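Long-range contacts in uncharacterized sugar kinase PH1459 (Pyrococcus horikoshii, PDB 3GBU), which probably phosphorylates a sugar, perhaps fructose, at the expense of ATP, as a member of the PfkB carbohydrate kinase family: residues I188-E193 with A213-P218; V230-Y235 with F271-A276; I157-N162 with E180-L185. The protein carries 1 engineered substitution. All blocks are in the same frame, centred on the assembly; numbering follows the deposited sequence.

Interaction 1 (I188-E193 with A213-P218); sequences IVKASE and AITLGP. With ATP (adenosine-5'-triphosphate), chain E.
Two torsion choices bring Lys190 and Thr215 to one phosphate of ATP. Lys190 runs out nearly straight from chi1 (174°) to chi3 and bends only at chi4 (-69°), which turns NZ toward the beta-phosphate. Thr215 holds OG1 between its backbone N and carbonyl carbon (chi1 61°). There OG1 lies 3.3 Å from CA of Ser192 on the neighbouring strand. Lys190 NZ gives a hydrogen bond to O1B of ATP at 2.7 Å. A water fills the corner between the two residues: it accepts from Lys190 NZ at 2.6 Å, donates to ATP O1B and bonds to Thr215 OG1. The same ammonium group forms a salt bridge with Asp160. With an alanine in place of Lys190, ATP O1B would probably lose its charged partner and the bridging water one of its anchors. The backbones beneath are parallel strands. Ala213 N bonds to Val189 O, Ala191 N to Ala213 O, and Thr215 N to Ala191 O at 2.8 Å. Glu193 N, at the start of the next helix, extends the series to Thr215 O. Lys190, Ser192, Ala213 and Thr215 point to the ATP face. Ala191 and Ile214 point to the other, where Val196 of helix 193-200 covers them. At the far end Leu216 CD2 packs against Glu193 CB at 3.7 Å, the two side chains crossing at a slant. Gly217, with positive phi, brings its CA near ATP O2A. These are neighbouring parallel strands of a beta-alpha-beta unit, and their C-terminal ends form part of the ATP site of this ribokinase-like fold.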
loop_
_atom_site.group_PDB
_atom_site.type_symbol
_atom_site.label_atom_id
_atom_site.label_comp_id
_atom_site.label_asym_id
_atom_site.label_seq_id
_atom_site.Cartn_x
_atom_site.Cartn_y
_atom_site.Cartn_z
ATOM N N ILE A 188 11.741 13.273 -28.540
ATOM C CA ILE A 188 12.793 13.322 -27.532
ATOM C C ILE A 188 12.841 12.063 -26.668
ATOM O O ILE A 188 11.867 11.721 -26.004
ATOM C CB ILE A 188 12.579 14.545 -26.629
ATOM C CG1 ILE A 188 12.587 15.809 -27.495
ATOM C CG2 ILE A 188 13.637 14.586 -25.535
ATOM C CD1 ILE A 188 11.779 16.945 -26.922
ATOM N N VAL A 189 13.980 11.375 -26.678
ATOM C CA VAL A 189 14.131 10.159 -25.893
ATOM C C VAL A 189 15.273 10.259 -24.879
ATOM O O VAL A 189 16.356 10.744 -25.200
ATOM C CB VAL A 189 14.398 8.922 -26.804
ATOM C CG1 VAL A 189 14.589 7.669 -25.944
ATOM C CG2 VAL A 189 13.240 8.732 -27.785
ATOM N N LYS A 190 15.016 9.804 -23.658
ATOM C CA LYS A 190 16.017 9.798 -22.600
ATOM C C LYS A 190 16.216 8.353 -22.154
ATOM O O LYS A 190 15.257 7.595 -22.045
ATOM C CB LYS A 190 15.559 10.642 -21.404
ATOM C CG LYS A 190 16.500 10.562 -20.190
ATOM C CD LYS A 190 15.985 11.419 -19.032
ATOM C CE LYS A 190 16.739 11.160 -17.734
ATOM N NZ LYS A 190 16.486 9.811 -17.149
ATOM N N ALA A 191 17.459 7.964 -21.909
ATOM C CA ALA A 191 17.724 6.606 -21.457
ATOM C C ALA A 191 19.132 6.470 -20.925
ATOM O O ALA A 191 20.029 7.212 -21.321
ATOM C CB ALA A 191 17.509 5.622 -22.599
ATOM N N SER A 192 19.320 5.523 -20.014
ATOM C CA SER A 192 20.637 5.275 -19.459
ATOM C C SER A 192 21.369 4.384 -20.462
ATOM O O SER A 192 20.741 3.697 -21.268
ATOM C CB SER A 192 20.525 4.550 -18.120
ATOM O OG SER A 192 20.118 3.207 -18.304
ATOM N N GLU A 193 22.697 4.401 -20.418
ATOM C CA GLU A 193 23.483 3.580 -21.331
ATOM C C GLU A 193 23.049 2.130 -21.156
ATOM O O GLU A 193 22.919 1.379 -22.123
ATOM C CB GLU A 193 24.976 3.708 -21.018
ATOM C CG GLU A 193 25.870 3.137 -22.102
ATOM C CD GLU A 193 27.322 3.022 -21.670
ATOM O OE1 GLU A 193 28.199 3.058 -22.557
ATOM O OE2 GLU A 193 27.582 2.884 -20.450
ATOM N N ALA A 213 19.094 11.618 -25.464
ATOM C CA ALA A 213 19.984 11.927 -24.357
ATOM C C ALA A 213 20.289 10.615 -23.669
ATOM O O ALA A 213 19.387 9.968 -23.129
ATOM C CB ALA A 213 19.314 12.899 -23.381
ATOM N N ILE A 214 21.547 10.194 -23.725
ATOM C CA ILE A 214 21.933 8.950 -23.079
ATOM C C ILE A 214 22.709 9.309 -21.821
ATOM O O ILE A 214 23.729 9.992 -21.899
ATOM C CB ILE A 214 22.840 8.089 -23.975
ATOM C CG1 ILE A 214 22.185 7.855 -25.342
ATOM C CG2 ILE A 214 23.137 6.778 -23.283
ATOM C CD1 ILE A 214 20.815 7.261 -25.269
ATOM N N THR A 215 22.229 8.856 -20.666
ATOM C CA THR A 215 22.911 9.162 -19.415
ATOM C C THR A 215 23.944 8.109 -19.057
ATOM O O THR A 215 23.757 6.918 -19.299
ATOM C CB THR A 215 21.899 9.350 -18.237
ATOM O OG1 THR A 215 21.153 8.147 -18.010
ATOM C CG2 THR A 215 20.936 10.476 -18.559
ATOM N N LEU A 216 25.052 8.567 -18.495
ATOM C CA LEU A 216 26.142 7.684 -18.109
ATOM C C LEU A 216 26.333 7.761 -16.598
ATOM O O LEU A 216 27.417 7.512 -16.077
ATOM C CB LEU A 216 27.418 8.109 -18.840
ATOM C CG LEU A 216 27.221 8.226 -20.353
ATOM C CD1 LEU A 216 28.400 8.938 -21.002
ATOM C CD2 LEU A 216 27.029 6.830 -20.928
ATOM N N GLY A 217 25.263 8.119 -15.903
ATOM C CA GLY A 217 25.314 8.222 -14.458
ATOM C C GLY A 217 26.175 9.370 -13.968
ATOM O O GLY A 217 26.100 10.483 -14.495
ATOM N N PRO A 218 27.010 9.125 -12.949
ATOM C CA PRO A 218 27.883 10.166 -12.403
ATOM C C PRO A 218 28.934 10.663 -13.394
ATOM O O PRO A 218 29.571 11.689 -13.156
ATOM C CB PRO A 218 28.501 9.491 -11.179
ATOM C CG PRO A 218 28.528 8.046 -11.569
ATOM C CD PRO A 218 27.176 7.858 -12.211
HETATM P PG ATP E . 17.675 6.278 -13.229
HETATM O O1G ATP E . 18.247 4.897 -13.372
HETATM O O2G ATP E . 16.170 6.293 -13.405
HETATM O O3G ATP E . 18.131 6.949 -11.935
HETATM P PB ATP E . 18.931 8.601 -14.526
HETATM O O1B ATP E . 18.856 9.205 -15.912
HETATM O O2B ATP E . 18.282 9.273 -13.364
HETATM O O3B ATP E . 18.324 7.091 -14.467
HETATM P PA ATP E . 21.438 9.349 -13.243
HETATM O O1A ATP E . 20.719 9.765 -11.973
HETATM O O2A ATP E . 22.769 8.680 -13.116
HETATM O O3A ATP E . 20.497 8.388 -14.180
HETATM O "O5'" ATP E . 21.588 10.612 -14.234
HETATM C "C5'" ATP E . 20.954 11.874 -14.004
HETATM C "C4'" ATP E . 21.969 12.958 -14.374
HETATM O "O4'" ATP E . 22.296 13.637 -13.154
HETATM C "C3'" ATP E . 23.321 12.444 -14.877
HETATM O "O3'" ATP E . 23.368 12.269 -16.277
HETATM C "C2'" ATP E . 24.291 13.466 -14.387
HETATM O "O2'" ATP E . 24.493 14.536 -15.314
HETATM C "C1'" ATP E . 23.687 13.958 -13.096
HETATM N N9 ATP E . 24.412 13.242 -11.991
HETATM C C8 ATP E . 24.123 12.051 -11.394
HETATM N N7 ATP E . 25.031 11.741 -10.428
HETATM C C5 ATP E . 25.922 12.745 -10.390
HETATM C C6 ATP E . 27.142 13.090 -9.619
HETATM N N6 ATP E . 27.595 12.263 -8.665
HETATM N N1 ATP E . 27.790 14.267 -9.908
HETATM C C2 ATP E . 27.356 15.132 -10.872
HETATM N N3 ATP E . 26.253 14.881 -11.613
HETATM C C4 ATP E . 25.511 13.735 -11.419
HETATM O O HOH W 1 18.297 8.265 -18.193
#

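Interaction 2 (V230-Y235 with F271-A276); sequences VDVPSY and FANLVA. With ATP (adenosine-5'-triphosphate), chain E.
Tyr235 and Asn273 meet where strand 228-233, the edge strand of the central sheet in this ribokinase-like fold, runs out beside helix 265-279. The tight part is centred on Asn273 and the Tyr235 ring. The Asn273 side chain is anti to the backbone N (chi1 -160°) and reaches from the helix toward the backbone of Pro233 and the side chains of Val232 and Tyr235. ND2 gives a weak, bent hydrogen bond to Pro233 O, at 3.0 Å with an N-H...O angle of 125°. The amide lies obliquely against the Tyr235 ring, their planes 28° apart, and Asn273 ND2 is 3.1 Å from Tyr235 CD2. Farther along the ring, Tyr235 CE2 packs on Leu274 CB at 3.7 Å, and the ring's OH is held by Glu299 near the C-terminus. Val232 CG1 is 3.8 Å from Asn273 ND2, the two side chains passing side by side and pointing opposite ways. Phe221 of the adjacent strand also touches Val232 and Asn273. The other side is looser. Pro233 is exposed, and its CB points away from the helix. Ser234 also turns its CB from the helix, and its OG bonds to Pro218 O instead. The contact also borders the nucleotide. Ser234 CB is 3.8 Å from C2 of the adenine, and Ala276 CB is 3.4 Å from ATP O4' at the ribose. Strand end and helix thus form neighbouring parts of the wall around the base and sugar. On the helix side Leu274 N comes at the rim of the Tyr235 ring, 3.0 Å from Tyr235 CE2.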
loop_
_atom_site.group_PDB
_atom_site.type_symbol
_atom_site.label_atom_id
_atom_site.label_comp_id
_atom_site.label_asym_id
_atom_site.label_seq_id
_atom_site.Cartn_x
_atom_site.Cartn_y
_atom_site.Cartn_z
ATOM N N VAL A 230 27.377 15.086 -28.791
ATOM C CA VAL A 230 27.982 16.041 -27.873
ATOM C C VAL A 230 28.082 15.382 -26.513
ATOM O O VAL A 230 27.066 15.103 -25.875
ATOM C CB VAL A 230 27.137 17.318 -27.738
ATOM C CG1 VAL A 230 27.703 18.202 -26.634
ATOM C CG2 VAL A 230 27.135 18.070 -29.051
ATOM N N ASP A 231 29.310 15.118 -26.081
ATOM C CA ASP A 231 29.534 14.489 -24.791
ATOM C C ASP A 231 29.680 15.558 -23.723
ATOM O O ASP A 231 30.476 16.484 -23.863
ATOM C CB ASP A 231 30.774 13.597 -24.832
ATOM C CG ASP A 231 30.633 12.459 -25.825
ATOM O OD1 ASP A 231 29.569 11.803 -25.830
ATOM O OD2 ASP A 231 31.588 12.213 -26.597
ATOM N N VAL A 232 28.890 15.420 -22.664
ATOM C CA VAL A 232 28.892 16.369 -21.566
ATOM C C VAL A 232 29.300 15.701 -20.264
ATOM O O VAL A 232 28.498 15.009 -19.630
ATOM C CB VAL A 232 27.496 17.000 -21.365
ATOM C CG1 VAL A 232 27.544 18.023 -20.236
ATOM C CG2 VAL A 232 27.025 17.651 -22.659
ATOM N N PRO A 233 30.560 15.896 -19.851
ATOM C CA PRO A 233 31.051 15.303 -18.606
ATOM C C PRO A 233 30.357 15.965 -17.416
ATOM O O PRO A 233 30.024 17.149 -17.467
ATOM C CB PRO A 233 32.549 15.593 -18.660
ATOM C CG PRO A 233 32.610 16.890 -19.421
ATOM C CD PRO A 233 31.617 16.662 -20.533
ATOM N N SER A 234 30.135 15.202 -16.351
ATOM C CA SER A 234 29.459 15.722 -15.163
ATOM C C SER A 234 30.180 16.882 -14.509
ATOM O O SER A 234 31.406 16.960 -14.557
ATOM C CB SER A 234 29.300 14.623 -14.114
ATOM O OG SER A 234 30.557 14.145 -13.666
ATOM N N TYR A 235 29.409 17.785 -13.908
ATOM C CA TYR A 235 29.977 18.916 -13.185
ATOM C C TYR A 235 30.738 18.297 -12.030
ATOM O O TYR A 235 30.404 17.204 -11.580
ATOM C CB TYR A 235 28.879 19.808 -12.605
ATOM C CG TYR A 235 28.543 21.001 -13.449
ATOM C CD1 TYR A 235 29.356 22.131 -13.447
ATOM C CD2 TYR A 235 27.420 20.997 -14.264
ATOM C CE1 TYR A 235 29.050 23.235 -14.242
ATOM C CE2 TYR A 235 27.107 22.085 -15.062
ATOM C CZ TYR A 235 27.917 23.202 -15.048
ATOM O OH TYR A 235 27.572 24.286 -15.829
ATOM N N PHE A 271 23.199 23.643 -19.538
ATOM C CA PHE A 271 22.055 23.926 -18.684
ATOM C C PHE A 271 21.592 22.663 -17.956
ATOM O O PHE A 271 21.398 22.682 -16.741
ATOM C CB PHE A 271 20.902 24.501 -19.508
ATOM C CG PHE A 271 19.686 24.810 -18.693
ATOM C CD1 PHE A 271 19.727 25.791 -17.708
ATOM C CD2 PHE A 271 18.508 24.096 -18.881
ATOM C CE1 PHE A 271 18.612 26.052 -16.920
ATOM C CE2 PHE A 271 17.393 24.350 -18.101
ATOM C CZ PHE A 271 17.443 25.331 -17.116
ATOM N N ALA A 272 21.431 21.564 -18.694
ATOM C CA ALA A 272 20.986 20.314 -18.090
ATOM C C ALA A 272 21.984 19.816 -17.048
ATOM O O ALA A 272 21.597 19.380 -15.958
ATOM C CB ALA A 272 20.775 19.251 -19.163
ATOM N N ASN A 273 23.265 19.881 -17.393
ATOM C CA ASN A 273 24.331 19.446 -16.494
ATOM C C ASN A 273 24.279 20.248 -15.181
ATOM O O ASN A 273 24.352 19.677 -14.095
ATOM C CB ASN A 273 25.690 19.617 -17.192
ATOM C CG ASN A 273 26.782 18.770 -16.565
ATOM O OD1 ASN A 273 26.509 17.721 -15.978
ATOM N ND2 ASN A 273 28.029 19.207 -16.707
ATOM N N LEU A 274 24.146 21.567 -15.290
ATOM C CA LEU A 274 24.064 22.440 -14.119
ATOM C C LEU A 274 22.880 22.056 -13.222
ATOM O O LEU A 274 23.034 21.901 -12.007
ATOM C CB LEU A 274 23.913 23.908 -14.552
ATOM C CG LEU A 274 23.736 24.930 -13.414
ATOM C CD1 LEU A 274 25.011 25.024 -12.574
ATOM C CD2 LEU A 274 23.408 26.287 -13.995
ATOM N N VAL A 275 21.702 21.898 -13.822
ATOM C CA VAL A 275 20.503 21.548 -13.059
ATOM C C VAL A 275 20.652 20.192 -12.383
ATOM O O VAL A 275 20.297 20.034 -11.215
ATOM C CB VAL A 275 19.233 21.551 -13.960
ATOM C CG1 VAL A 275 18.002 21.069 -13.167
ATOM C CG2 VAL A 275 18.993 22.963 -14.496
ATOM N N ALA A 276 21.198 19.220 -13.105
ATOM C CA ALA A 276 21.392 17.883 -12.547
ATOM C C ALA A 276 22.376 17.892 -11.374
ATOM O O ALA A 276 22.092 17.340 -10.301
ATOM C CB ALA A 276 21.886 16.934 -13.632
HETATM P PG ATP E . 17.675 6.278 -13.229
HETATM O O1G ATP E . 18.247 4.897 -13.372
HETATM O O2G ATP E . 16.170 6.293 -13.405
HETATM O O3G ATP E . 18.131 6.949 -11.935
HETATM P PB ATP E . 18.931 8.601 -14.526
HETATM O O1B ATP E . 18.856 9.205 -15.912
HETATM O O2B ATP E . 18.282 9.273 -13.364
HETATM O O3B ATP E . 18.324 7.091 -14.467
HETATM P PA ATP E . 21.438 9.349 -13.243
HETATM O O1A ATP E . 20.719 9.765 -11.973
HETATM O O2A ATP E . 22.769 8.680 -13.116
HETATM O O3A ATP E . 20.497 8.388 -14.180
HETATM O "O5'" ATP E . 21.588 10.612 -14.234
HETATM C "C5'" ATP E . 20.954 11.874 -14.004
HETATM C "C4'" ATP E . 21.969 12.958 -14.374
HETATM O "O4'" ATP E . 22.296 13.637 -13.154
HETATM C "C3'" ATP E . 23.321 12.444 -14.877
HETATM O "O3'" ATP E . 23.368 12.269 -16.277
HETATM C "C2'" ATP E . 24.291 13.466 -14.387
HETATM O "O2'" ATP E . 24.493 14.536 -15.314
HETATM C "C1'" ATP E . 23.687 13.958 -13.096
HETATM N N9 ATP E . 24.412 13.242 -11.991
HETATM C C8 ATP E . 24.123 12.051 -11.394
HETATM N N7 ATP E . 25.031 11.741 -10.428
HETATM C C5 ATP E . 25.922 12.745 -10.390
HETATM C C6 ATP E . 27.142 13.090 -9.619
HETATM N N6 ATP E . 27.595 12.263 -8.665
HETATM N N1 ATP E . 27.790 14.267 -9.908
HETATM C C2 ATP E . 27.356 15.132 -10.872
HETATM N N3 ATP E . 26.253 14.881 -11.613
HETATM C C4 ATP E . 25.511 13.735 -11.419
#

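Interaction 3 (I157-N162 with E180-L185); sequences IAFDVN and EESIKL
A serine methylene sits almost centrally over the Phe159 ring. Ser182 CB lies 3.8 Å from the ring centroid and only 13° off its normal, a CH-pi contact from a polar residue. The setting is a beta-alpha-beta unit of the ribokinase-like fold: strand 156-160 leads to helix 172-185, which packs on the sheet before strand 188-192. The short segments of strand and helix run in roughly opposite directions, at 142°, with their axes 8.3 Å apart. Phe159 has its ring anti to the backbone N (chi1 -175°), which carries it off the sheet toward the helix. Its opposite face has the backbone N of Val161 above it, offset toward the rim. The ring is therefore held between its own chain and the helix, and Phe130 of the neighbouring strand 127-131 meets it as well. Ser182 points its CB toward the strand. Its hydroxyl is satisfied within the helix, where OG bonds to Val178 O. Ile183 adds a second apolar touch. It crosses Phe159 at about a right angle, with CG1 4.2 Å from Phe159 CD2. The CD1 atom of Ile183 reaches Val161 CG2 more loosely, at 4.4 Å. Around Val161, Asp160 OD1 accepts from Asn162 N at 3.0 Å and shapes an Asx turn. The turn leads to Asn162, which touches ATP. At the other end of the contact, Ile157 CB rests 3.6 Å from Leu185 O, a carbonyl that accepts a hydrogen bond from Lys152 NZ.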
loop_
_atom_site.group_PDB
_atom_site.type_symbol
_atom_site.label_atom_id
_atom_site.label_comp_id
_atom_site.label_asym_id
_atom_site.label_seq_id
_atom_site.Cartn_x
_atom_site.Cartn_y
_atom_site.Cartn_z
ATOM N N ILE A 157 7.011 15.202 -28.519
ATOM C CA ILE A 157 6.799 14.091 -27.613
ATOM C C ILE A 157 8.109 13.698 -26.936
ATOM O O ILE A 157 9.112 13.475 -27.610
ATOM C CB ILE A 157 6.239 12.875 -28.377
ATOM C CG1 ILE A 157 4.966 13.279 -29.137
ATOM C CG2 ILE A 157 5.995 11.723 -27.411
ATOM C CD1 ILE A 157 3.850 13.813 -28.262
ATOM N N ALA A 158 8.100 13.616 -25.607
ATOM C CA ALA A 158 9.304 13.243 -24.864
ATOM C C ALA A 158 9.061 11.941 -24.108
ATOM O O ALA A 158 8.038 11.784 -23.438
ATOM C CB ALA A 158 9.695 14.358 -23.885
ATOM N N PHE A 159 10.010 11.017 -24.213
ATOM C CA PHE A 159 9.891 9.725 -23.558
ATOM C C PHE A 159 11.142 9.315 -22.792
ATOM O O PHE A 159 12.225 9.244 -23.359
ATOM C CB PHE A 159 9.563 8.650 -24.608
ATOM C CG PHE A 159 9.298 7.286 -24.025
ATOM C CD1 PHE A 159 8.211 7.075 -23.175
ATOM C CD2 PHE A 159 10.136 6.212 -24.323
ATOM C CE1 PHE A 159 7.961 5.819 -22.630
ATOM C CE2 PHE A 159 9.899 4.956 -23.786
ATOM C CZ PHE A 159 8.805 4.755 -22.935
ATOM N N ASP A 160 10.986 9.060 -21.496
ATOM C CA ASP A 160 12.089 8.595 -20.659
ATOM C C ASP A 160 11.896 7.077 -20.549
ATOM O O ASP A 160 10.971 6.613 -19.885
ATOM C CB ASP A 160 12.018 9.216 -19.256
ATOM C CG ASP A 160 13.191 8.795 -18.367
ATOM O OD1 ASP A 160 13.761 7.709 -18.587
ATOM O OD2 ASP A 160 13.543 9.541 -17.435
ATOM N N VAL A 161 12.762 6.302 -21.190
ATOM C CA VAL A 161 12.636 4.845 -21.162
ATOM C C VAL A 161 12.354 4.280 -19.766
ATOM O O VAL A 161 11.541 3.360 -19.628
ATOM C CB VAL A 161 13.883 4.173 -21.775
ATOM C CG1 VAL A 161 13.871 2.672 -21.512
ATOM C CG2 VAL A 161 13.898 4.430 -23.272
ATOM N N ASN A 162 13.025 4.832 -18.752
ATOM C CA ASN A 162 12.848 4.433 -17.349
ATOM C C ASN A 162 12.437 2.958 -17.187
ATOM O O ASN A 162 11.354 2.643 -16.695
ATOM C CB ASN A 162 11.804 5.365 -16.708
ATOM C CG ASN A 162 11.803 5.298 -15.194
ATOM O OD1 ASN A 162 12.852 5.097 -14.572
ATOM N ND2 ASN A 162 10.627 5.486 -14.586
ATOM N N GLU A 180 9.348 -0.012 -27.936
ATOM C CA GLU A 180 9.738 0.341 -29.286
ATOM C C GLU A 180 8.711 1.280 -29.907
ATOM O O GLU A 180 9.089 2.254 -30.555
ATOM C CB GLU A 180 9.896 -0.918 -30.136
ATOM C CG GLU A 180 10.141 -0.634 -31.607
ATOM C CD GLU A 180 10.655 -1.854 -32.342
ATOM O OE1 GLU A 180 10.024 -2.929 -32.230
ATOM O OE2 GLU A 180 11.695 -1.733 -33.026
ATOM N N GLU A 181 7.422 0.992 -29.706
ATOM C CA GLU A 181 6.360 1.851 -30.245
ATOM C C GLU A 181 6.459 3.258 -29.666
ATOM O O GLU A 181 6.305 4.247 -30.385
ATOM C CB GLU A 181 4.972 1.297 -29.911
ATOM C CG GLU A 181 4.547 0.085 -30.726
ATOM C CD GLU A 181 3.116 -0.344 -30.416
ATOM O OE1 GLU A 181 2.189 0.493 -30.566
ATOM O OE2 GLU A 181 2.923 -1.517 -30.023
ATOM N N SER A 182 6.699 3.326 -28.357
ATOM C CA SER A 182 6.826 4.592 -27.643
ATOM C C SER A 182 8.019 5.410 -28.138
ATOM O O SER A 182 7.931 6.627 -28.288
ATOM C CB SER A 182 6.976 4.336 -26.140
ATOM O OG SER A 182 5.834 3.681 -25.611
ATOM N N ILE A 183 9.135 4.735 -28.382
ATOM C CA ILE A 183 10.338 5.400 -28.860
ATOM C C ILE A 183 10.128 5.965 -30.259
ATOM O O ILE A 183 10.524 7.096 -30.544
ATOM C CB ILE A 183 11.533 4.427 -28.866
ATOM C CG1 ILE A 183 11.860 4.029 -27.423
ATOM C CG2 ILE A 183 12.738 5.071 -29.556
ATOM C CD1 ILE A 183 12.920 2.947 -27.283
ATOM N N LYS A 184 9.493 5.184 -31.125
ATOM C CA LYS A 184 9.238 5.633 -32.485
ATOM C C LYS A 184 8.236 6.772 -32.520
ATOM O O LYS A 184 8.161 7.508 -33.496
ATOM C CB LYS A 184 8.748 4.470 -33.349
ATOM C CG LYS A 184 9.808 3.394 -33.571
ATOM C CD LYS A 184 9.308 2.309 -34.524
ATOM C CE LYS A 184 10.355 1.225 -34.747
ATOM N NZ LYS A 184 9.870 0.180 -35.687
ATOM N N LEU A 185 7.465 6.917 -31.451
ATOM C CA LEU A 185 6.487 7.996 -31.369
ATOM C C LEU A 185 7.100 9.285 -30.806
ATOM O O LEU A 185 6.528 10.367 -30.944
ATOM C CB LEU A 185 5.321 7.581 -30.466
ATOM C CG LEU A 185 4.155 6.790 -31.065
ATOM C CD1 LEU A 185 3.102 6.588 -29.997
ATOM C CD2 LEU A 185 3.559 7.547 -32.246
#

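How the interactions relate
All three contacts reach the same nine-stranded sheet, and in chain order they run interaction 3, interaction 1, interaction 2. Interactions 3 and 1 lie in consecutive beta-alpha-beta units, their centres about 13 Å apart. Strands 156-160 and 188-192 are neighbours, and Ile188 makes backbone hydrogen bonds to Ile157 and Phe159. Interaction 2 lies at the sheet's outer strand. Its centre is about 11 Å from that of interaction 1 and about 22 Å from that of interaction 3. The Pro218 carbonyl and Ser234 hydroxyl link interactions 1 and 2. ATP spans these two: interaction 1 holds the phosphates and reaches the adenine through Pro218; interaction 2 borders adenine and ribose. Interaction 3 packs a helix behind the strand that supplies Asp160.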